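Local coordinates for protein carboxylase (Deinococcus radiodurans, PDB 5H80) that probably catalyses the ATP-dependent carboxylation of biotin, acting as the biotin carboxylase part of a single-chain, multi-enzyme bacterial carboxylase, at residues A[267-272]-A[436-441]; A[284-289]-A[302-307]; A[420-425]-A[453-458]; A[443-448]-A[458-463]; A[476-479]-A[485-488]. All coordinates share one frame; numbering follows the deposited sequence.

Contact 1: A[267-272]-A[436-441]; sequences LEFAPA and GLLRQA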
# COMPACT_ATOMS: atom_id res chain seq x y z
N LEU A 267 17.18 6.61 5.74
CA LEU A 267 16.17 5.63 6.24
C LEU A 267 15.31 6.32 7.31
O LEU A 267 15.83 7.05 8.16
CB LEU A 267 16.72 4.36 6.87
CG LEU A 267 17.53 3.49 5.96
CD1 LEU A 267 18.35 2.52 6.72
CD2 LEU A 267 16.67 2.80 4.86
N GLU A 268 14.01 6.31 7.13
CA GLU A 268 13.16 7.06 8.06
C GLU A 268 12.13 6.07 8.58
O GLU A 268 11.40 5.49 7.79
CB GLU A 268 12.56 8.26 7.31
CG GLU A 268 13.70 9.21 6.82
CD GLU A 268 13.44 9.87 5.50
OE1 GLU A 268 13.11 9.18 4.52
OE2 GLU A 268 13.60 11.10 5.48
N PHE A 269 11.97 5.99 9.90
CA PHE A 269 11.12 4.99 10.58
C PHE A 269 9.88 5.63 11.29
O PHE A 269 9.93 6.70 11.83
CB PHE A 269 11.96 4.22 11.56
CG PHE A 269 12.98 3.45 10.97
CD1 PHE A 269 12.83 2.09 10.83
CD2 PHE A 269 14.19 4.01 10.55
CE1 PHE A 269 13.82 1.33 10.34
CE2 PHE A 269 15.22 3.20 10.07
CZ PHE A 269 14.99 1.88 9.88
N ALA A 270 8.67 5.02 11.24
CA ALA A 270 7.51 5.52 12.01
C ALA A 270 6.89 4.14 12.51
O ALA A 270 6.54 3.24 11.66
CB ALA A 270 6.57 6.38 11.26
N PRO A 271 6.86 3.90 13.82
CA PRO A 271 7.36 4.70 14.90
C PRO A 271 8.85 4.77 14.98
O PRO A 271 9.62 4.06 14.31
CB PRO A 271 6.85 3.96 16.14
CG PRO A 271 6.85 2.51 15.72
CD PRO A 271 6.46 2.53 14.28
N ALA A 272 9.31 5.65 15.86
CA ALA A 272 10.67 5.53 16.33
C ALA A 272 10.96 4.22 17.10
O ALA A 272 10.31 4.07 18.15
CB ALA A 272 10.97 6.73 17.25
N GLY A 436 12.24 -7.92 11.57
CA GLY A 436 11.28 -8.36 10.53
C GLY A 436 10.90 -7.29 9.44
O GLY A 436 10.91 -7.55 8.19
N LEU A 437 10.82 -6.04 9.93
CA LEU A 437 10.62 -4.89 9.08
C LEU A 437 11.88 -4.63 8.19
O LEU A 437 11.72 -4.47 7.00
CB LEU A 437 10.31 -3.59 9.92
CG LEU A 437 10.09 -2.33 9.04
CD1 LEU A 437 8.89 -2.43 8.13
CD2 LEU A 437 9.99 -1.05 9.94
N LEU A 438 13.08 -4.66 8.76
CA LEU A 438 14.27 -4.49 7.99
C LEU A 438 14.48 -5.55 6.84
O LEU A 438 14.94 -5.22 5.76
CB LEU A 438 15.44 -4.46 8.92
CG LEU A 438 15.33 -3.33 9.91
CD1 LEU A 438 16.41 -3.73 10.86
CD2 LEU A 438 15.59 -1.94 9.31
N ARG A 439 14.14 -6.83 7.14
CA ARG A 439 14.23 -8.01 6.27
C ARG A 439 13.25 -7.74 5.12
O ARG A 439 13.63 -7.85 3.94
CB ARG A 439 13.88 -9.34 7.03
CG ARG A 439 14.94 -9.88 7.96
CD ARG A 439 14.38 -10.86 9.04
NE ARG A 439 15.42 -11.13 10.07
CZ ARG A 439 15.15 -11.41 11.37
NH1 ARG A 439 13.89 -11.47 11.80
NH2 ARG A 439 16.16 -11.64 12.25
N GLN A 440 12.04 -7.33 5.41
CA GLN A 440 11.03 -6.99 4.40
C GLN A 440 11.47 -5.88 3.49
O GLN A 440 11.29 -5.93 2.28
CB GLN A 440 9.75 -6.65 5.08
CG GLN A 440 8.53 -6.51 4.19
CD GLN A 440 7.25 -6.15 5.00
OE1 GLN A 440 7.07 -6.62 6.14
NE2 GLN A 440 6.36 -5.33 4.41
N ALA A 441 12.05 -4.84 4.10
CA ALA A 441 12.54 -3.73 3.30
C ALA A 441 13.72 -4.09 2.38
O ALA A 441 13.68 -3.71 1.18
CB ALA A 441 12.92 -2.60 4.17
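Phe-269 and Leu-438 each set CG opposite the carbonyl carbon and beside the backbone N (chi1 -64° and -59°), and these two torsions swing an aromatic ring and a branched tip into the same layer between a strand and a helix. The strand, 264-270, belongs to the antiparallel sheet that links the ATP-grasp part of the chain to the biotin carboxylase C-terminal domain; helix 434-446 lies across one face of that sheet. The backbones stay well apart, with Phe-269 CA 10.0 Å from Leu-437 CA, so side chains alone bridge the layer. Leu-437 points from the helix toward the strand, and its CD2 methyl comes within 4.3 Å of Phe-269 CD1, meeting the ring obliquely. It also rests on Gln-367 and Val-427 of the next two strands, which makes it a link across three strands. Phe-269 is further braced by Tyr-472, which packs edge-to-face with it, and by Val-369. Its neighbour Glu-268 forms a salt bridge with Arg-372, whereas the two segments themselves meet through apolar groups alone, with no hydrogen bond between them. Leu-438 runs at about a right angle to the Phe-269 side chain and reaches the ring's edge, near its plane, where its CD2 methyl sits 3.9 Å from both CE1 and CZ of Phe-269.

Contact 2: A[284-289]-A[302-307]; sequences IGAALQ and FEFLVT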
# COMPACT_ATOMS: atom_id res chain seq x y z
N ILE A 284 6.05 14.92 21.86
CA ILE A 284 4.82 15.39 21.27
C ILE A 284 4.23 16.60 21.97
O ILE A 284 3.81 17.55 21.30
CB ILE A 284 3.82 14.26 21.16
CG1 ILE A 284 4.54 13.17 20.29
CG2 ILE A 284 2.51 14.79 20.66
CD1 ILE A 284 3.61 11.90 20.23
N GLY A 285 4.37 16.65 23.29
CA GLY A 285 3.89 17.77 24.10
C GLY A 285 4.63 19.05 23.69
O GLY A 285 3.95 20.08 23.55
N ALA A 286 5.95 18.98 23.62
CA ALA A 286 6.78 20.11 23.11
C ALA A 286 6.34 20.61 21.75
O ALA A 286 6.07 21.81 21.54
CB ALA A 286 8.29 19.78 23.05
N ALA A 287 6.14 19.65 20.77
CA ALA A 287 5.70 20.02 19.49
C ALA A 287 4.29 20.67 19.47
O ALA A 287 4.03 21.65 18.79
CB ALA A 287 5.79 18.73 18.63
N LEU A 288 3.34 20.12 20.22
CA LEU A 288 2.04 20.69 20.39
C LEU A 288 1.99 22.12 21.00
O LEU A 288 1.25 22.92 20.48
CB LEU A 288 1.14 19.75 21.14
CG LEU A 288 0.69 18.39 20.47
CD1 LEU A 288 -0.07 17.56 21.46
CD2 LEU A 288 -0.09 18.62 19.13
N GLN A 289 2.86 22.41 21.96
CA GLN A 289 3.07 23.78 22.58
C GLN A 289 3.57 24.79 21.56
O GLN A 289 2.93 25.77 21.40
CB GLN A 289 4.12 23.73 23.69
CG GLN A 289 3.69 23.02 24.96
CD GLN A 289 4.76 23.12 26.02
OE1 GLN A 289 5.69 22.25 26.14
NE2 GLN A 289 4.77 24.29 26.68
N PHE A 302 8.21 19.28 13.82
CA PHE A 302 9.11 19.76 14.82
C PHE A 302 10.16 18.66 15.05
O PHE A 302 9.81 17.51 15.46
CB PHE A 302 8.33 20.08 16.05
CG PHE A 302 7.39 21.17 15.84
CD1 PHE A 302 7.84 22.50 16.00
CD2 PHE A 302 6.11 20.96 15.29
CE1 PHE A 302 6.99 23.58 15.75
CE2 PHE A 302 5.28 22.04 14.98
CZ PHE A 302 5.72 23.34 15.25
N GLU A 303 11.40 19.02 14.78
CA GLU A 303 12.61 18.14 14.78
C GLU A 303 13.36 18.27 16.16
O GLU A 303 13.52 19.37 16.68
CB GLU A 303 13.57 18.32 13.65
CG GLU A 303 12.89 18.18 12.32
CD GLU A 303 13.88 18.36 11.16
OE1 GLU A 303 15.05 18.74 11.42
OE2 GLU A 303 13.49 18.09 10.02
N PHE A 304 13.77 17.13 16.68
CA PHE A 304 14.54 17.09 17.92
C PHE A 304 15.73 16.13 17.80
O PHE A 304 15.70 15.16 17.05
CB PHE A 304 13.66 16.60 19.08
CG PHE A 304 12.45 17.38 19.32
CD1 PHE A 304 12.40 18.43 20.27
CD2 PHE A 304 11.24 17.10 18.62
CE1 PHE A 304 11.31 19.11 20.54
CE2 PHE A 304 10.05 17.85 18.89
CZ PHE A 304 10.09 18.91 19.83
N LEU A 305 16.77 16.42 18.58
CA LEU A 305 17.81 15.47 18.92
C LEU A 305 17.52 14.96 20.34
O LEU A 305 17.18 15.72 21.27
CB LEU A 305 19.23 16.08 18.88
CG LEU A 305 19.68 16.61 17.50
CD1 LEU A 305 21.08 17.21 17.65
CD2 LEU A 305 19.57 15.51 16.49
N VAL A 306 17.61 13.62 20.48
CA VAL A 306 17.27 12.96 21.67
C VAL A 306 18.40 12.01 22.14
O VAL A 306 18.94 11.18 21.34
CB VAL A 306 15.91 12.13 21.43
CG1 VAL A 306 15.48 11.40 22.71
CG2 VAL A 306 14.77 12.98 20.89
N THR A 307 18.85 12.18 23.42
CA THR A 307 20.00 11.54 23.96
C THR A 307 19.46 10.11 24.39
O THR A 307 18.25 9.98 24.56
CB THR A 307 20.52 12.20 25.25
OG1 THR A 307 19.62 12.07 26.35
CG2 THR A 307 20.88 13.65 24.94
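Ala-286 and Ala-287 offer two methyl groups on successive positions of a helix to two phenylalanines of a strand. Ala-286 CB lies 3.8 Å from Phe-304 CZ, an approach oblique to that ring, while the backbone N of Ala-287 stands near the ring plane at its edge, 4.1 Å from the same CZ atom. Ala-287 CB sits close to the stem of the other aromatic, 3.9 Å from Phe-302 CB and 4.0 Å from Phe-302 CD2. The Phe-302 ring turns one face to the carbonyl O of Ala-287, which stands 4.0 Å above its plane and toward its rim. Both aromatics hold CG opposite their own carbonyl carbon (chi1 -64° for Phe-302), and from alternate strand positions both rings reach the helix. An alanine in place of Phe-302 would probably open a gap beside Ala-287 and leave that carbonyl without the ring it now overlies. In the next shell, Leu-290 packs on Phe-302, Leu-283 packs on Phe-304, and Val-240 touches Ala-287. The axes of the short helix and strand segments pass 9.2 Å apart, at 140° between their chain directions, and the two alanine methyls fill part of that layer. Phe-302 and Phe-304 are tied by backbone hydrogen bonds to Val-240 and Ile-238 of strand 236-245. Helix 277-293 thus lies over the four-stranded antiparallel sheet of the ATP-grasp fold, resting on inner strands 236-245 and 299-306 and, through Ile-284 and Leu-288, on outer strand 249-256.

Contact 3: A[420-425]-A[453-458]; sequences ALLAKV and VSTNLA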
# COMPACT_ATOMS: atom_id res chain seq x y z
N ALA A 420 19.10 14.07 -6.24
CA ALA A 420 19.45 12.73 -6.73
C ALA A 420 18.32 11.73 -6.48
O ALA A 420 18.44 10.61 -6.95
CB ALA A 420 20.72 12.20 -6.08
N LEU A 421 17.24 12.18 -5.86
CA LEU A 421 16.15 11.21 -5.56
C LEU A 421 15.52 10.67 -6.79
O LEU A 421 15.02 11.45 -7.69
CB LEU A 421 15.19 11.87 -4.67
CG LEU A 421 14.08 10.95 -4.08
CD1 LEU A 421 14.65 9.98 -3.07
CD2 LEU A 421 13.05 11.87 -3.44
N LEU A 422 15.44 9.36 -6.85
CA LEU A 422 14.75 8.64 -7.94
C LEU A 422 13.42 8.05 -7.47
O LEU A 422 12.43 8.16 -8.18
CB LEU A 422 15.59 7.48 -8.44
CG LEU A 422 16.86 7.77 -9.33
CD1 LEU A 422 17.63 6.47 -9.56
CD2 LEU A 422 16.49 8.55 -10.60
N ALA A 423 13.43 7.45 -6.24
CA ALA A 423 12.17 6.94 -5.72
C ALA A 423 12.19 6.78 -4.22
O ALA A 423 13.26 6.52 -3.64
CB ALA A 423 11.85 5.59 -6.37
N LYS A 424 11.03 6.82 -3.61
CA LYS A 424 10.93 6.52 -2.18
C LYS A 424 10.20 5.18 -1.99
O LYS A 424 9.15 5.08 -2.50
CB LYS A 424 10.28 7.61 -1.40
CG LYS A 424 10.85 9.02 -1.64
CD LYS A 424 10.12 10.12 -0.85
CE LYS A 424 8.62 10.32 -1.11
NZ LYS A 424 7.94 11.50 -0.51
N VAL A 425 10.79 4.25 -1.28
CA VAL A 425 10.21 2.94 -1.04
C VAL A 425 9.81 2.83 0.39
O VAL A 425 10.68 2.89 1.29
CB VAL A 425 11.19 1.83 -1.38
CG1 VAL A 425 10.67 0.36 -1.05
CG2 VAL A 425 11.63 1.97 -2.86
N VAL A 453 21.56 4.00 -15.04
CA VAL A 453 22.18 4.98 -14.11
C VAL A 453 22.68 4.27 -12.85
O VAL A 453 22.17 3.19 -12.54
CB VAL A 453 21.16 6.07 -13.69
CG1 VAL A 453 20.70 6.82 -14.89
CG2 VAL A 453 19.93 5.47 -12.98
N SER A 454 23.64 4.83 -12.10
CA SER A 454 24.05 4.16 -10.89
C SER A 454 23.12 4.65 -9.75
O SER A 454 22.75 5.83 -9.73
CB SER A 454 25.52 4.37 -10.52
OG SER A 454 26.32 3.81 -11.55
N THR A 455 22.89 3.75 -8.81
CA THR A 455 22.11 4.00 -7.59
C THR A 455 22.78 3.55 -6.26
O THR A 455 23.77 2.76 -6.19
CB THR A 455 20.69 3.34 -7.65
OG1 THR A 455 20.74 1.94 -7.30
CG2 THR A 455 19.95 3.55 -8.98
N ASN A 456 22.12 3.98 -5.19
CA ASN A 456 22.39 3.58 -3.83
C ASN A 456 21.72 2.24 -3.39
O ASN A 456 21.74 1.91 -2.25
CB ASN A 456 22.23 4.73 -2.81
CG ASN A 456 20.78 5.11 -2.53
OD1 ASN A 456 19.90 4.69 -3.28
ND2 ASN A 456 20.54 5.94 -1.55
N LEU A 457 21.11 1.51 -4.29
CA LEU A 457 20.42 0.31 -3.84
C LEU A 457 21.25 -0.70 -3.05
O LEU A 457 20.81 -1.19 -2.00
CB LEU A 457 19.64 -0.38 -4.93
CG LEU A 457 18.41 0.31 -5.48
CD1 LEU A 457 18.18 -0.25 -6.85
CD2 LEU A 457 17.17 0.03 -4.61
N ALA A 458 22.48 -0.94 -3.47
CA ALA A 458 23.40 -1.80 -2.63
C ALA A 458 23.75 -1.23 -1.30
O ALA A 458 23.84 -1.95 -0.32
CB ALA A 458 24.70 -2.16 -3.39
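Leu-422 and Thr-455 cross at about a right angle, meeting methyl to methyl: Leu-422 CD1 lies 3.8 Å from Thr-455 CG2. The same CD1 touches Val-453 CG2 at 4.2 Å, so one branch of the leucine meets two residues of the facing loop. On Thr-455 the two branches part company. Its methyl turns to the leucine, while OG1, set between the backbone N and the carbonyl carbon (chi1 82°), accepts a nearly straight hydrogen bond from Leu-457 N at 3.1 Å, with an N-H...O angle of 165°. That bond closes an ST turn at the start of helix 457-465. Leu-422 lies near the start of strand 421-429 of the five-stranded antiparallel sheet, at a classic beta bulge, where it and Ala-423 both face Val-373. A glycine at Thr-455 would probably leave the amide of Leu-457 without its acceptor and Leu-422 CD1 without the closer of its two methyl neighbours in this loop. Asn-456, in the N-cap position but making no capping bond, ties the same turn to strand 367-374: its side chain accepts from Asn-374 N through OD1 and donates to Arg-372 O through ND2. Val-453 also packs on Met-375, and Leu-422 on Val-408.

Contact 4: A[443-448]-A[458-463]; sequences TALSEF and AFLQAL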
# COMPACT_ATOMS: atom_id res chain seq x y z
N THR A 443 14.27 -7.12 1.15
CA THR A 443 13.65 -7.86 0.04
C THR A 443 13.02 -6.98 -1.05
O THR A 443 13.29 -7.14 -2.27
CB THR A 443 12.73 -8.92 0.58
OG1 THR A 443 13.49 -9.76 1.47
CG2 THR A 443 12.08 -9.64 -0.52
N ALA A 444 12.25 -5.97 -0.62
CA ALA A 444 11.66 -5.08 -1.54
C ALA A 444 12.69 -4.30 -2.35
O ALA A 444 12.61 -4.25 -3.58
CB ALA A 444 10.72 -4.12 -0.78
N LEU A 445 13.74 -3.78 -1.73
CA LEU A 445 14.77 -3.22 -2.46
C LEU A 445 15.48 -4.12 -3.45
O LEU A 445 15.84 -3.67 -4.56
CB LEU A 445 15.75 -2.55 -1.53
CG LEU A 445 15.20 -1.33 -0.86
CD1 LEU A 445 16.42 -0.79 -0.10
CD2 LEU A 445 14.57 -0.36 -1.86
N SER A 446 15.57 -5.40 -3.14
CA SER A 446 16.28 -6.36 -3.99
C SER A 446 15.46 -6.62 -5.19
O SER A 446 16.05 -7.07 -6.25
CB SER A 446 16.49 -7.68 -3.23
OG SER A 446 15.26 -8.46 -3.14
N GLU A 447 14.17 -6.25 -5.21
CA GLU A 447 13.32 -6.38 -6.39
C GLU A 447 13.28 -5.11 -7.23
O GLU A 447 12.56 -5.05 -8.22
CB GLU A 447 11.88 -6.77 -5.96
CG GLU A 447 11.77 -8.22 -5.57
CD GLU A 447 10.48 -8.74 -4.92
OE1 GLU A 447 9.43 -8.04 -4.94
OE2 GLU A 447 10.58 -9.87 -4.30
N PHE A 448 14.01 -4.09 -6.82
CA PHE A 448 14.08 -2.87 -7.60
C PHE A 448 15.11 -2.93 -8.74
O PHE A 448 16.30 -2.79 -8.51
CB PHE A 448 14.40 -1.70 -6.68
CG PHE A 448 13.80 -0.36 -7.10
CD1 PHE A 448 13.53 0.55 -6.09
CD2 PHE A 448 13.56 0.04 -8.45
CE1 PHE A 448 13.00 1.82 -6.35
CE2 PHE A 448 13.04 1.34 -8.75
CZ PHE A 448 12.74 2.23 -7.68
N ALA A 458 22.48 -0.94 -3.47
CA ALA A 458 23.40 -1.80 -2.63
C ALA A 458 23.75 -1.23 -1.30
O ALA A 458 23.84 -1.95 -0.32
CB ALA A 458 24.70 -2.16 -3.39
N PHE A 459 24.01 0.07 -1.25
CA PHE A 459 24.29 0.72 -0.01
C PHE A 459 23.15 0.66 1.04
O PHE A 459 23.39 0.35 2.20
CB PHE A 459 24.75 2.08 -0.28
CG PHE A 459 25.27 2.78 0.92
CD1 PHE A 459 26.60 2.58 1.32
CD2 PHE A 459 24.50 3.64 1.65
CE1 PHE A 459 27.12 3.21 2.43
CE2 PHE A 459 25.02 4.23 2.77
CZ PHE A 459 26.31 4.06 3.16
N LEU A 460 21.91 0.83 0.54
CA LEU A 460 20.63 0.70 1.31
C LEU A 460 20.52 -0.69 1.87
O LEU A 460 20.25 -0.79 3.06
CB LEU A 460 19.42 1.03 0.40
CG LEU A 460 19.25 2.57 0.19
CD1 LEU A 460 18.15 2.92 -0.81
CD2 LEU A 460 19.18 3.49 1.38
N GLN A 461 20.83 -1.73 1.07
CA GLN A 461 20.84 -3.09 1.54
C GLN A 461 21.93 -3.32 2.61
O GLN A 461 21.64 -3.96 3.65
CB GLN A 461 20.83 -4.07 0.37
CG GLN A 461 19.42 -4.21 -0.21
CD GLN A 461 19.42 -4.75 -1.60
OE1 GLN A 461 19.56 -4.00 -2.61
NE2 GLN A 461 19.30 -6.04 -1.69
N ALA A 462 23.12 -2.71 2.50
CA ALA A 462 24.11 -2.92 3.55
C ALA A 462 23.64 -2.33 4.89
O ALA A 462 23.86 -2.88 6.01
CB ALA A 462 25.46 -2.37 3.15
N LEU A 463 22.98 -1.16 4.80
CA LEU A 463 22.38 -0.47 5.95
C LEU A 463 21.38 -1.35 6.63
O LEU A 463 21.44 -1.59 7.83
CB LEU A 463 21.74 0.92 5.59
CG LEU A 463 22.68 2.09 5.23
CD1 LEU A 463 21.86 3.27 4.80
CD2 LEU A 463 23.63 2.45 6.38
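Ser-446, which packs against Gln-461, turns its hydroxyl back to the carbonyl O of Thr-443, a short bond of 2.5 Å between Ser-446 OG and Thr-443 O. The donor lies in the carbonyl plane on a lone pair, at a C=O...OG angle of 125°. The same oxygen receives weak bonds from the backbone N of Ser-446 and of Glu-447, so three donors converge on it at the last turn of helix 434-446. With OG held there, Ser-446 CB faces the end of the Gln-461 side chain, a van der Waals contact. Helices 434-446 and 457-465 pack here beside the antiparallel sheet, within the biotin carboxylase C-terminal domain. Between them Leu-445 and Leu-460 cross at about a right angle. Leu-445 CD1 presses on Leu-460 CB at a tight 3.5 Å and meets Leu-460 CD1 more loosely at 4.2 Å. CG of Leu-445 lies opposite its carbonyl carbon (chi1 -69°), which aims this branch at the second helix, and Val-425 of strand 421-429 supports the leucine from the sheet. Just beyond the helix, Glu-447 OE1 forms a salt bridge with Arg-49 of the second subunit.

Contact 5: A[476-479]-A[485-488]; sequences THWL and ELVT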
# COMPACT_ATOMS: atom_id res chain seq x y z
N THR A 476 23.12 10.15 14.99
CA THR A 476 23.19 10.91 13.70
C THR A 476 24.63 10.88 13.05
O THR A 476 24.75 11.10 11.92
CB THR A 476 22.69 12.34 13.91
OG1 THR A 476 23.40 12.95 15.00
CG2 THR A 476 21.19 12.35 14.24
N HIS A 477 25.68 10.58 13.85
CA HIS A 477 27.05 10.37 13.35
C HIS A 477 27.48 8.95 13.10
O HIS A 477 28.59 8.75 12.59
CB HIS A 477 28.03 11.02 14.31
CG HIS A 477 27.72 12.45 14.55
ND1 HIS A 477 27.84 13.40 13.56
CD2 HIS A 477 27.21 13.09 15.62
CE1 HIS A 477 27.44 14.57 14.02
NE2 HIS A 477 27.06 14.41 15.28
N TRP A 478 26.59 7.99 13.36
CA TRP A 478 26.86 6.60 13.14
C TRP A 478 27.33 6.32 11.76
O TRP A 478 28.42 5.67 11.57
CB TRP A 478 25.59 5.77 13.44
CG TRP A 478 25.82 4.32 13.19
CD1 TRP A 478 26.33 3.42 14.02
CD2 TRP A 478 25.37 3.60 12.04
NE1 TRP A 478 26.34 2.16 13.42
CE2 TRP A 478 25.74 2.25 12.19
CE3 TRP A 478 24.76 3.97 10.88
CZ2 TRP A 478 25.48 1.27 11.20
CZ3 TRP A 478 24.45 2.98 9.90
CH2 TRP A 478 24.85 1.65 10.05
N LEU A 479 26.55 6.74 10.76
CA LEU A 479 26.88 6.42 9.39
C LEU A 479 28.15 7.09 8.90
O LEU A 479 28.92 6.44 8.20
CB LEU A 479 25.75 6.66 8.42
CG LEU A 479 25.83 6.25 6.98
CD1 LEU A 479 24.44 6.24 6.35
CD2 LEU A 479 26.77 7.15 6.18
N GLU A 485 33.47 0.94 6.00
CA GLU A 485 32.99 -0.45 6.24
C GLU A 485 31.68 -0.74 5.51
O GLU A 485 31.46 -1.82 4.88
CB GLU A 485 32.93 -0.76 7.77
CG GLU A 485 31.58 -0.63 8.52
CD GLU A 485 31.63 -1.07 10.01
OE1 GLU A 485 32.51 -0.49 10.70
OE2 GLU A 485 30.82 -1.97 10.50
N LEU A 486 30.80 0.26 5.53
CA LEU A 486 29.50 0.16 4.90
C LEU A 486 29.60 0.10 3.37
O LEU A 486 28.89 -0.69 2.73
CB LEU A 486 28.60 1.32 5.35
CG LEU A 486 27.94 1.20 6.73
CD1 LEU A 486 27.41 2.56 7.26
CD2 LEU A 486 26.82 0.13 6.66
N VAL A 487 30.53 0.86 2.80
CA VAL A 487 30.76 0.80 1.36
C VAL A 487 31.32 -0.52 0.96
O VAL A 487 30.85 -1.05 -0.02
CB VAL A 487 31.55 2.01 0.75
CG1 VAL A 487 30.73 3.28 0.83
CG2 VAL A 487 32.92 2.21 1.35
N THR A 488 32.22 -1.09 1.76
CA THR A 488 32.72 -2.49 1.55
C THR A 488 31.59 -3.49 1.54
O THR A 488 31.40 -4.23 0.55
CB THR A 488 33.82 -2.87 2.57
OG1 THR A 488 34.92 -1.92 2.49
CG2 THR A 488 34.32 -4.39 2.40
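A short, weakly bonded helical turn at about 478-481 and the helix 483-490 that follows it pack together through Trp-478, Leu-479 and Leu-486, beside helix 457-465 of the biotin carboxylase C-terminal domain. Leu-486 points toward the first helix and does the reaching with one methyl. Its CD1 lies 3.9 Å from Trp-478 CH2 and 4.0 Å from Trp-478 CZ3, meeting the six-membered half of the indole obliquely, and it comes equally near Leu-479, at 4.0 Å from CG. One methyl thus fits into the notch between two neighbouring side chains, each of which Leu-486 crosses at about a right angle. Trp-478 and Leu-479 both carry CG opposite their backbone N (chi1 179° and -174°), which makes the indole and the isobutyl group the two walls of this notch. On Leu-486, CG sits opposite the carbonyl carbon (chi1 -79°), which sends CD1 into the notch. The indole is fixed from its other end, where NE1 gives a hydrogen bond to Asp-468 OD2, and His-466 packs edge-to-face with it. Leu-463 touches Trp-478, Leu-479 and Leu-486 from helix 457-465, and Phe-459 adds to the cover of Leu-486. No hydrogen bond joins the two segments, so the pairing here probably rests on close fit and the burial of apolar surface, while the buried tryptophan N-H is satisfied by Asp-468, outside the two segments.

How the contacts relate
Along the chain, contact 1 opens at 267-272, and contact 2 closes its short helix-to-strand loop, 284-289 to 302-307, inside the long loop that contact 1 closes at 436-441. Contact 3 begins at 420-425, before contact 1 closes, so the two cross; it joins strand 421-429 of the same antiparallel sheet to the loop leading into helix 457-465. Contact 4 crosses contact 3, shares Ala-458 with it and pairs helices 434-446 and 457-465. Contact 5, in series after contact 4, closes the short turn between 476-479 and 485-488 and pairs the last helices. Contact 1 ties the ATP-grasp part to the C-terminal domain. Leu-463 of contact 4 meets Leu-267 and Trp-478; Thr-476 touches Leu-305.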